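Long-range contact in fructose-1,6-bisphosphatase/inositol-1-monophosphatase (Thermotoga maritima, PDB 2P3N), which hydrolyses the phosphate ester of inositol 1-phosphates, fructose 1,6-bisphosphate and several other phosphorylated substrates in a magnesium-dependent reaction: residues 77-82 with 198-203. Residues are numbered along the deposited sequence; the frame is centred on the assembly and turned at random.
Sequences IIDPID and NPWDIA. With MG (magnesium ion), chain E.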
loop_
_atom_site.group_PDB
_atom_site.type_symbol
_atom_site.label_atom_id
_atom_site.label_comp_id
_atom_site.label_asym_id
_atom_site.label_seq_id
_atom_site.Cartn_x
_atom_site.Cartn_y
_atom_site.Cartn_z
ATOM N N ILE A 77 1.379 28.280 -0.505
ATOM C CA ILE A 77 0.913 28.041 -1.865
ATOM C C ILE A 77 0.363 26.623 -1.980
ATOM O O ILE A 77 1.049 25.633 -1.707
ATOM C CB ILE A 77 2.025 28.283 -2.887
ATOM C CG1 ILE A 77 2.635 29.673 -2.648
ATOM C CG2 ILE A 77 1.449 28.199 -4.283
ATOM C CD1 ILE A 77 3.661 30.086 -3.672
ATOM N N ILE A 78 -0.889 26.546 -2.407
ATOM C CA ILE A 78 -1.607 25.285 -2.488
ATOM C C ILE A 78 -2.093 24.858 -3.853
ATOM O O ILE A 78 -2.654 25.645 -4.602
ATOM C CB ILE A 78 -2.852 25.356 -1.571
ATOM C CG1 ILE A 78 -2.408 25.676 -0.143
ATOM C CG2 ILE A 78 -3.672 24.073 -1.670
ATOM C CD1 ILE A 78 -3.510 26.265 0.703
ATOM N N ASP A 79 -1.861 23.598 -4.176
ATOM C CA ASP A 79 -2.393 23.048 -5.403
ATOM C C ASP A 79 -3.212 21.861 -4.901
ATOM O O ASP A 79 -2.663 20.810 -4.557
ATOM C CB ASP A 79 -1.307 22.593 -6.376
ATOM C CG ASP A 79 -1.882 22.237 -7.747
ATOM O OD1 ASP A 79 -1.152 22.294 -8.761
ATOM O OD2 ASP A 79 -3.080 21.899 -7.808
ATOM N N PRO A 80 -4.542 22.037 -4.813
ATOM C CA PRO A 80 -5.429 20.970 -4.343
ATOM C C PRO A 80 -5.258 19.650 -5.111
ATOM O O PRO A 80 -5.305 18.577 -4.517
ATOM C CB PRO A 80 -6.824 21.591 -4.492
ATOM C CG PRO A 80 -6.646 22.582 -5.628
ATOM C CD PRO A 80 -5.321 23.202 -5.279
ATOM N N ILE A 81 -5.074 19.721 -6.425
ATOM C CA ILE A 81 -4.864 18.508 -7.212
ATOM C C ILE A 81 -3.956 18.827 -8.370
ATOM O O ILE A 81 -4.385 19.437 -9.344
ATOM C CB ILE A 81 -6.164 17.913 -7.819
ATOM C CG1 ILE A 81 -7.128 17.477 -6.715
ATOM C CG2 ILE A 81 -5.804 16.714 -8.687
ATOM C CD1 ILE A 81 -8.436 16.906 -7.213
ATOM N N ASP A 82 -2.695 18.430 -8.257
ATOM C CA ASP A 82 -1.750 18.669 -9.334
ATOM C C ASP A 82 -1.819 17.438 -10.235
ATOM O O ASP A 82 -1.288 16.383 -9.907
ATOM C CB ASP A 82 -0.340 18.870 -8.769
ATOM C CG ASP A 82 0.681 19.205 -9.847
ATOM O OD1 ASP A 82 1.852 19.477 -9.500
ATOM O OD2 ASP A 82 0.318 19.197 -11.041
ATOM N N ASN A 198 2.342 27.997 -12.902
ATOM C CA ASN A 198 2.164 28.931 -11.799
ATOM C C ASN A 198 2.969 28.456 -10.601
ATOM O O ASN A 198 3.416 27.313 -10.560
ATOM C CB ASN A 198 0.692 29.054 -11.429
ATOM C CG ASN A 198 -0.171 29.408 -12.612
ATOM O OD1 ASN A 198 -0.619 28.530 -13.352
ATOM N ND2 ASN A 198 -0.398 30.699 -12.814
ATOM N N PRO A 199 3.167 29.329 -9.607
ATOM C CA PRO A 199 3.942 28.922 -8.437
ATOM C C PRO A 199 3.402 27.758 -7.627
ATOM O O PRO A 199 4.151 27.158 -6.860
ATOM C CB PRO A 199 4.050 30.214 -7.618
ATOM C CG PRO A 199 2.850 30.979 -8.016
ATOM C CD PRO A 199 2.785 30.746 -9.508
ATOM N N TRP A 200 2.121 27.422 -7.774
ATOM C CA TRP A 200 1.583 26.303 -6.990
ATOM C C TRP A 200 1.982 24.952 -7.557
ATOM O O TRP A 200 1.847 23.923 -6.883
ATOM C CB TRP A 200 0.053 26.385 -6.858
ATOM C CG TRP A 200 -0.700 26.624 -8.121
ATOM C CD1 TRP A 200 -1.002 25.713 -9.094
ATOM C CD2 TRP A 200 -1.285 27.858 -8.531
ATOM N NE1 TRP A 200 -1.747 26.306 -10.085
ATOM C CE2 TRP A 200 -1.934 27.624 -9.763
ATOM C CE3 TRP A 200 -1.324 29.143 -7.974
ATOM C CZ2 TRP A 200 -2.617 28.626 -10.449
ATOM C CZ3 TRP A 200 -2.004 30.138 -8.652
ATOM C CH2 TRP A 200 -2.643 29.873 -9.881
ATOM N N ASP A 201 2.484 24.976 -8.793
ATOM C CA ASP A 201 2.938 23.784 -9.493
ATOM C C ASP A 201 4.401 23.504 -9.164
ATOM O O ASP A 201 4.836 22.356 -9.223
ATOM C CB ASP A 201 2.815 23.964 -11.015
ATOM C CG ASP A 201 1.382 24.103 -11.483
ATOM O OD1 ASP A 201 0.577 23.166 -11.261
ATOM O OD2 ASP A 201 1.066 25.152 -12.086
ATOM N N ILE A 202 5.156 24.544 -8.808
ATOM C CA ILE A 202 6.579 24.364 -8.534
ATOM C C ILE A 202 7.180 24.839 -7.208
ATOM O O ILE A 202 8.348 24.569 -6.942
ATOM C CB ILE A 202 7.426 24.975 -9.688
ATOM C CG1 ILE A 202 6.960 26.401 -10.001
ATOM C CG2 ILE A 202 7.296 24.125 -10.929
ATOM C CD1 ILE A 202 7.324 27.430 -8.942
ATOM N N ALA A 203 6.406 25.525 -6.373
ATOM C CA ALA A 203 6.931 26.028 -5.101
ATOM C C ALA A 203 7.448 24.937 -4.164
ATOM O O ALA A 203 8.455 25.125 -3.474
ATOM C CB ALA A 203 5.866 26.864 -4.383
HETATM MG MG MG E . -4.222 21.471 -9.604
HETATM O O HOH W 1 2.747 24.207 -4.117
HETATM O O HOH W 2 -2.693 21.659 -11.046
HETATM O O HOH W 3 -6.205 21.522 -8.514
HETATM O O HOH W 4 -5.224 21.275 -11.251
#
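With CG swung opposite the backbone N (chi1 -170°), Asp79 reaches towards Trp200, whose own CG sits between its N and carbonyl carbon (chi1 49°). Together with the turn of the indole about chi2, this puts Asp79 OD1 at the ring edge, near its plane, 3.4 Å from Trp200 CD1. The second oxygen of Asp79 serves the metal: OD2 binds magnesium at 2.2 Å, while OD1 accepts a hydrogen bond from a magnesium-bound water. The carbonyl O of Ile81 and Glu65 join the same ion. Asp79 OD1 also lies 3.2 Å from Asp201 OD1, with no hydrogen bond between them; the nearby magnesium probably eases this closeness of like charges. Asn198 N holds the other oxygen of Asp201, OD2, through its anti lone pair. Asp82, whose OD1 accepts a hydrogen bond from Ala178 N, brings OD2 to 4.0 Å from Asp201 OD1. Two residues before Asp79, Ile77 CG2 packs 3.4 Å from Trp200 CB and its CD1 touches Pro199 and Ala203, while a water donates to both Ile77 O and Trp200 O. Strand 77-79 and helical residues 199-203, crossing at -100°, thus set side by side acidic residues of the inositol monophosphatase fold, where Asp79, Asp82 and Asp201 probably bind a second magnesium, as in related enzymes.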